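Local coordinates for minor capsid protein (Cafeteriavirus-dependent mavirus, PDB 6G42) that forms the single jelly-roll penton of the mavirus capsid, assembling as a pentamer that probably occupies the fivefold vertices of the particle, at residues C[21-32]-C[288-297]. Numbering follows the deposited sequence.
Sequences LAGPRGSYKRPV and PLTLLPQTVI
Water 1 is gripped from both segments: it donates to A22 O at 2.8 Å and to L291 O, and accepts from the backbone N of R30, joining the helix end to segment 288-297. Beyond it the two segments meet as a single antiparallel bridge, P31 and T290 forming a non-hydrogen-bonded pair. L291 N donates to R30 O at 158°, and V32 N donates to L289 O over 2.8 Å; P31, which has no N-H to offer, lies between these two bonds. The carbonyl of R30 is thus fixed from across the contact while its side chain turns back: NE and NH2 approach L21 O side-on, NE at 2.9 Å and from above the carbonyl plane, NH2 within it.

L291 points toward segment 21-32. Its chi1 of -64° sets CG beside its own backbone N, 3.8 Å from R30 O; CD1 then meets L21 CD2, and CD2 lies 3.8 Å from V32 CG2. V32 and I297 reach toward each other tip to tip, and F277 and I15 of adjoining strands also touch V32. At the other end P293 CG lies 3.4 Å from G23 O, just past the helix end, with its CD near G26 N, while A22 CB rests against the L292 carbonyl carbon. L292 N is held by T295 OG1 inside a type I turn.

In the second subunit, D175 O accepts from R25 NH1, and D160 OD2 and D161 OD1 from Q294 NE2. Beside this pentamer interface, the arrangement is a loop-loop contact of a single jelly-roll, its one-residue antiparallel bridge joining the segments that lead into strands 33-37 and 296-305.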
ATOM      1  N   LEU C  21     -38.967   1.240 -10.495  1.00 79.43           N
ATOM      2  CA  LEU C  21     -38.226   0.242 -11.266  1.00 77.41           C
ATOM      3  C   LEU C  21     -37.750  -0.933 -10.388  1.00 75.29           C
ATOM      4  O   LEU C  21     -37.934  -2.101 -10.743  1.00 73.78           O
ATOM      5  CB  LEU C  21     -37.028   0.922 -11.950  1.00 80.04           C
ATOM      6  CG  LEU C  21     -36.305   0.201 -13.097  1.00 81.75           C
ATOM      7  CD1 LEU C  21     -37.145   0.219 -14.364  1.00 81.87           C
ATOM      8  CD2 LEU C  21     -34.935   0.816 -13.367  1.00 81.66           C
ATOM      9  N   ALA C  22     -37.152  -0.611  -9.242  1.00 72.67           N
ATOM     10  CA  ALA C  22     -36.513  -1.599  -8.359  1.00 70.11           C
ATOM     11  C   ALA C  22     -37.399  -2.118  -7.223  1.00 67.38           C
ATOM     12  O   ALA C  22     -37.153  -3.207  -6.691  1.00 63.49           O
ATOM     13  CB  ALA C  22     -35.233  -1.010  -7.778  1.00 71.98           C
ATOM     14  N   GLY C  23     -38.404  -1.333  -6.837  1.00 66.31           N
ATOM     15  CA  GLY C  23     -39.270  -1.667  -5.699  1.00 63.95           C
ATOM     16  C   GLY C  23     -38.619  -1.255  -4.390  1.00 62.25           C
ATOM     17  O   GLY C  23     -37.413  -1.002  -4.356  1.00 61.02           O
ATOM     18  N   PRO C  24     -39.407  -1.196  -3.296  1.00 62.32           N
ATOM     19  CA  PRO C  24     -38.880  -0.752  -1.997  1.00 61.66           C
ATOM     20  C   PRO C  24     -37.789  -1.683  -1.483  1.00 59.59           C
ATOM     21  O   PRO C  24     -37.985  -2.890  -1.478  1.00 60.61           O
ATOM     22  CB  PRO C  24     -40.109  -0.791  -1.082  1.00 62.31           C
ATOM     23  CG  PRO C  24     -41.059  -1.728  -1.735  1.00 61.62           C
ATOM     24  CD  PRO C  24     -40.820  -1.606  -3.206  1.00 61.99           C
ATOM     25  N   ARG C  25     -36.643  -1.123  -1.094  1.00 60.01           N
ATOM     26  CA  ARG C  25     -35.444  -1.907  -0.729  1.00 59.40           C
ATOM     27  C   ARG C  25     -34.999  -2.929  -1.796  1.00 58.34           C
ATOM     28  O   ARG C  25     -34.370  -3.940  -1.478  1.00 59.41           O
ATOM     29  CB  ARG C  25     -35.652  -2.622   0.615  1.00 59.36           C
ATOM     30  CG  ARG C  25     -36.028  -1.705   1.763  1.00 60.61           C
ATOM     31  CD  ARG C  25     -35.472  -2.227   3.076  1.00 63.34           C
ATOM     32  NE  ARG C  25     -35.789  -1.350   4.201  1.00 65.28           N
ATOM     33  CZ  ARG C  25     -36.970  -1.282   4.815  1.00 66.75           C
ATOM     34  NH1 ARG C  25     -38.000  -2.033   4.427  1.00 68.13           N
ATOM     35  NH2 ARG C  25     -37.130  -0.439   5.833  1.00 68.96           N
ATOM     36  N   GLY C  26     -35.313  -2.654  -3.057  1.00 57.78           N
ATOM     37  CA  GLY C  26     -35.057  -3.595  -4.143  1.00 59.09           C
ATOM     38  C   GLY C  26     -35.885  -4.869  -4.075  1.00 59.40           C
ATOM     39  O   GLY C  26     -35.403  -5.932  -4.456  1.00 58.02           O
ATOM     40  N   SER C  27     -37.126  -4.752  -3.597  1.00 61.53           N
ATOM     41  CA  SER C  27     -38.074  -5.881  -3.477  1.00 60.60           C
ATOM     42  C   SER C  27     -38.265  -6.680  -4.764  1.00 58.59           C
ATOM     43  O   SER C  27     -38.366  -7.907  -4.732  1.00 54.28           O
ATOM     44  CB  SER C  27     -39.452  -5.366  -3.057  1.00 62.35           C
ATOM     45  OG  SER C  27     -39.438  -4.855  -1.744  1.00 67.33           O
ATOM     46  N   TYR C  28     -38.331  -5.970  -5.887  1.00 58.56           N
ATOM     47  CA  TYR C  28     -38.630  -6.582  -7.182  1.00 59.42           C
ATOM     48  C   TYR C  28     -37.476  -7.417  -7.713  1.00 59.48           C
ATOM     49  O   TYR C  28     -37.695  -8.323  -8.520  1.00 61.97           O
ATOM     50  CB  TYR C  28     -39.046  -5.519  -8.215  1.00 58.52           C
ATOM     51  CG  TYR C  28     -40.224  -4.630  -7.806  1.00 60.01           C
ATOM     52  CD1 TYR C  28     -41.076  -4.967  -6.730  1.00 58.67           C
ATOM     53  CD2 TYR C  28     -40.514  -3.463  -8.523  1.00 60.11           C
ATOM     54  CE1 TYR C  28     -42.142  -4.157  -6.375  1.00 58.59           C
ATOM     55  CE2 TYR C  28     -41.594  -2.651  -8.170  1.00 60.69           C
ATOM     56  CZ  TYR C  28     -42.403  -3.005  -7.097  1.00 58.92           C
ATOM     57  OH  TYR C  28     -43.470  -2.220  -6.732  1.00 56.32           O
ATOM     58  N   LYS C  29     -36.264  -7.110  -7.252  1.00 59.96           N
ATOM     59  CA  LYS C  29     -35.045  -7.824  -7.633  1.00 60.65           C
ATOM     60  C   LYS C  29     -34.820  -7.801  -9.143  1.00 59.79           C
ATOM     61  O   LYS C  29     -34.571  -8.840  -9.759  1.00 58.84           O
ATOM     62  CB  LYS C  29     -35.053  -9.256  -7.081  1.00 62.80           C
ATOM     63  CG  LYS C  29     -35.304  -9.318  -5.582  1.00 65.87           C
ATOM     64  CD  LYS C  29     -34.496 -10.403  -4.895  1.00 69.82           C
ATOM     65  CE  LYS C  29     -34.726 -10.407  -3.386  1.00 74.33           C
ATOM     66  NZ  LYS C  29     -33.760  -9.537  -2.653  1.00 74.22           N
ATOM     67  N   ARG C  30     -34.920  -6.603  -9.723  1.00 59.53           N
ATOM     68  CA  ARG C  30     -34.684  -6.404 -11.149  1.00 61.64           C
ATOM     69  C   ARG C  30     -33.191  -6.566 -11.432  1.00 58.62           C
ATOM     70  O   ARG C  30     -32.380  -5.871 -10.822  1.00 55.67           O
ATOM     71  CB  ARG C  30     -35.146  -5.018 -11.607  1.00 67.38           C
ATOM     72  CG  ARG C  30     -35.032  -4.808 -13.122  1.00 72.36           C
ATOM     73  CD  ARG C  30     -35.639  -3.497 -13.595  1.00 77.86           C
ATOM     74  NE  ARG C  30     -37.035  -3.353 -13.168  1.00 86.53           N
ATOM     75  CZ  ARG C  30     -38.092  -3.946 -13.729  1.00 87.63           C
ATOM     76  NH1 ARG C  30     -37.957  -4.753 -14.783  1.00 90.19           N
ATOM     77  NH2 ARG C  30     -39.307  -3.726 -13.226  1.00 86.32           N
ATOM     78  N   PRO C  31     -32.821  -7.488 -12.345  1.00 57.69           N
ATOM     79  CA  PRO C  31     -31.404  -7.654 -12.655  1.00 58.10           C
ATOM     80  C   PRO C  31     -30.750  -6.401 -13.246  1.00 58.18           C
ATOM     81  O   PRO C  31     -31.400  -5.645 -13.973  1.00 59.40           O
ATOM     82  CB  PRO C  31     -31.400  -8.789 -13.688  1.00 57.02           C
ATOM     83  CG  PRO C  31     -32.640  -9.547 -13.423  1.00 56.95           C
ATOM     84  CD  PRO C  31     -33.643  -8.514 -13.016  1.00 57.24           C
ATOM     85  N   VAL C  32     -29.481  -6.191 -12.907  1.00 57.03           N
ATOM     86  CA  VAL C  32     -28.682  -5.127 -13.503  1.00 57.75           C
ATOM     87  C   VAL C  32     -28.398  -5.535 -14.943  1.00 58.94           C
ATOM     88  O   VAL C  32     -27.661  -6.492 -15.185  1.00 61.21           O
ATOM     89  CB  VAL C  32     -27.357  -4.903 -12.745  1.00 56.77           C
ATOM     90  CG1 VAL C  32     -26.435  -3.974 -13.517  1.00 56.42           C
ATOM     91  CG2 VAL C  32     -27.626  -4.332 -11.363  1.00 56.83           C
ATOM     92  N   PRO C 288     -28.227 -13.221 -10.149  1.00 53.47           N
ATOM     93  CA  PRO C 288     -27.953 -11.900 -10.721  1.00 53.07           C
ATOM     94  C   PRO C 288     -27.741 -10.803  -9.676  1.00 52.34           C
ATOM     95  O   PRO C 288     -28.269 -10.887  -8.559  1.00 50.55           O
ATOM     96  CB  PRO C 288     -29.209 -11.608 -11.558  1.00 52.13           C
ATOM     97  CG  PRO C 288     -30.290 -12.452 -10.963  1.00 51.84           C
ATOM     98  CD  PRO C 288     -29.678 -13.447 -10.011  1.00 52.85           C
ATOM     99  N   LEU C 289     -26.953  -9.796 -10.054  1.00 51.70           N
ATOM    100  CA  LEU C 289     -26.834  -8.561  -9.288  1.00 52.19           C
ATOM    101  C   LEU C 289     -28.119  -7.745  -9.475  1.00 52.77           C
ATOM    102  O   LEU C 289     -28.534  -7.495 -10.612  1.00 52.47           O
ATOM    103  CB  LEU C 289     -25.619  -7.748  -9.752  1.00 49.85           C
ATOM    104  CG  LEU C 289     -25.367  -6.401  -9.053  1.00 48.06           C
ATOM    105  CD1 LEU C 289     -25.042  -6.606  -7.580  1.00 46.58           C
ATOM    106  CD2 LEU C 289     -24.253  -5.639  -9.756  1.00 47.54           C
ATOM    107  N   THR C 290     -28.732  -7.319  -8.371  1.00 51.96           N
ATOM    108  CA  THR C 290     -30.037  -6.643  -8.427  1.00 52.56           C
ATOM    109  C   THR C 290     -29.951  -5.172  -8.033  1.00 50.58           C
ATOM    110  O   THR C 290     -29.065  -4.776  -7.287  1.00 51.79           O
ATOM    111  CB  THR C 290     -31.099  -7.368  -7.567  1.00 52.44           C
ATOM    112  OG1 THR C 290     -30.716  -7.337  -6.191  1.00 54.34           O
ATOM    113  CG2 THR C 290     -31.261  -8.823  -8.013  1.00 51.58           C
ATOM    114  N   LEU C 291     -30.886  -4.379  -8.551  1.00 51.53           N
ATOM    115  CA  LEU C 291     -30.951  -2.934  -8.294  1.00 50.70           C
ATOM    116  C   LEU C 291     -31.621  -2.594  -6.952  1.00 51.20           C
ATOM    117  O   LEU C 291     -32.537  -3.291  -6.497  1.00 49.19           O
ATOM    118  CB  LEU C 291     -31.725  -2.225  -9.415  1.00 48.46           C
ATOM    119  CG  LEU C 291     -31.116  -2.260 -10.816  1.00 47.67           C
ATOM    120  CD1 LEU C 291     -32.130  -1.842 -11.871  1.00 47.76           C
ATOM    121  CD2 LEU C 291     -29.894  -1.368 -10.885  1.00 48.48           C
ATOM    122  N   LEU C 292     -31.126  -1.522  -6.332  1.00 50.79           N
ATOM    123  CA  LEU C 292     -31.849  -0.787  -5.298  1.00 49.49           C
ATOM    124  C   LEU C 292     -32.458   0.451  -5.967  1.00 49.74           C
ATOM    125  O   LEU C 292     -32.112   0.769  -7.107  1.00 49.27           O
ATOM    126  CB  LEU C 292     -30.905  -0.367  -4.168  1.00 48.28           C
ATOM    127  CG  LEU C 292     -30.129  -1.487  -3.474  1.00 46.88           C
ATOM    128  CD1 LEU C 292     -29.134  -0.915  -2.478  1.00 45.71           C
ATOM    129  CD2 LEU C 292     -31.079  -2.454  -2.786  1.00 46.97           C
ATOM    130  N   PRO C 293     -33.366   1.159  -5.272  1.00 50.79           N
ATOM    131  CA  PRO C 293     -33.835   2.444  -5.806  1.00 52.02           C
ATOM    132  C   PRO C 293     -32.723   3.493  -6.008  1.00 53.55           C
ATOM    133  O   PRO C 293     -32.823   4.326  -6.916  1.00 54.46           O
ATOM    134  CB  PRO C 293     -34.838   2.915  -4.747  1.00 50.74           C
ATOM    135  CG  PRO C 293     -35.332   1.665  -4.125  1.00 50.46           C
ATOM    136  CD  PRO C 293     -34.151   0.741  -4.096  1.00 50.46           C
ATOM    137  N   GLN C 294     -31.668   3.404  -5.192  1.00 53.62           N
ATOM    138  CA  GLN C 294     -30.577   4.383  -5.150  1.00 52.49           C
ATOM    139  C   GLN C 294     -29.352   3.980  -5.990  1.00 49.95           C
ATOM    140  O   GLN C 294     -28.366   4.706  -6.030  1.00 49.35           O
ATOM    141  CB  GLN C 294     -30.145   4.598  -3.692  1.00 53.62           C
ATOM    142  CG  GLN C 294     -31.292   4.891  -2.719  1.00 55.16           C
ATOM    143  CD  GLN C 294     -31.974   3.643  -2.159  1.00 55.35           C
ATOM    144  OE1 GLN C 294     -31.794   2.540  -2.669  1.00 55.99           O
ATOM    145  NE2 GLN C 294     -32.764   3.821  -1.106  1.00 54.83           N
ATOM    146  N   THR C 295     -29.426   2.836  -6.664  1.00 49.62           N
ATOM    147  CA  THR C 295     -28.295   2.277  -7.399  1.00 48.45           C
ATOM    148  C   THR C 295     -27.954   3.102  -8.633  1.00 47.76           C
ATOM    149  O   THR C 295     -28.822   3.402  -9.448  1.00 47.41           O
ATOM    150  CB  THR C 295     -28.580   0.821  -7.847  1.00 48.21           C
ATOM    151  OG1 THR C 295     -28.804  -0.006  -6.694  1.00 48.93           O
ATOM    152  CG2 THR C 295     -27.419   0.240  -8.661  1.00 47.35           C
ATOM    153  N   VAL C 296     -26.681   3.466  -8.748  1.00 48.80           N
ATOM    154  CA  VAL C 296     -26.119   3.973  -9.994  1.00 49.58           C
ATOM    155  C   VAL C 296     -25.037   3.003 -10.427  1.00 48.61           C
ATOM    156  O   VAL C 296     -24.256   2.530  -9.608  1.00 47.32           O
ATOM    157  CB  VAL C 296     -25.536   5.390  -9.856  1.00 49.81           C
ATOM    158  CG1 VAL C 296     -24.952   5.872 -11.187  1.00 48.16           C
ATOM    159  CG2 VAL C 296     -26.618   6.348  -9.380  1.00 50.40           C
ATOM    160  N   ILE C 297     -25.017   2.705 -11.721  1.00 49.32           N
ATOM    161  CA  ILE C 297     -24.066   1.764 -12.289  1.00 50.51           C
ATOM    162  C   ILE C 297     -23.396   2.409 -13.496  1.00 50.90           C
ATOM    163  O   ILE C 297     -24.075   2.930 -14.369  1.00 54.10           O
ATOM    164  CB  ILE C 297     -24.754   0.416 -12.594  1.00 50.06           C
ATOM    165  CG1 ILE C 297     -24.957  -0.312 -11.263  1.00 51.30           C
ATOM    166  CG2 ILE C 297     -23.920  -0.444 -13.535  1.00 50.67           C
ATOM    167  CD1 ILE C 297     -25.841  -1.522 -11.312  1.00 53.59           C
TER
HETATM  168  O   HOH W   1     -35.054  -4.618  -7.800  1.00 42.16           O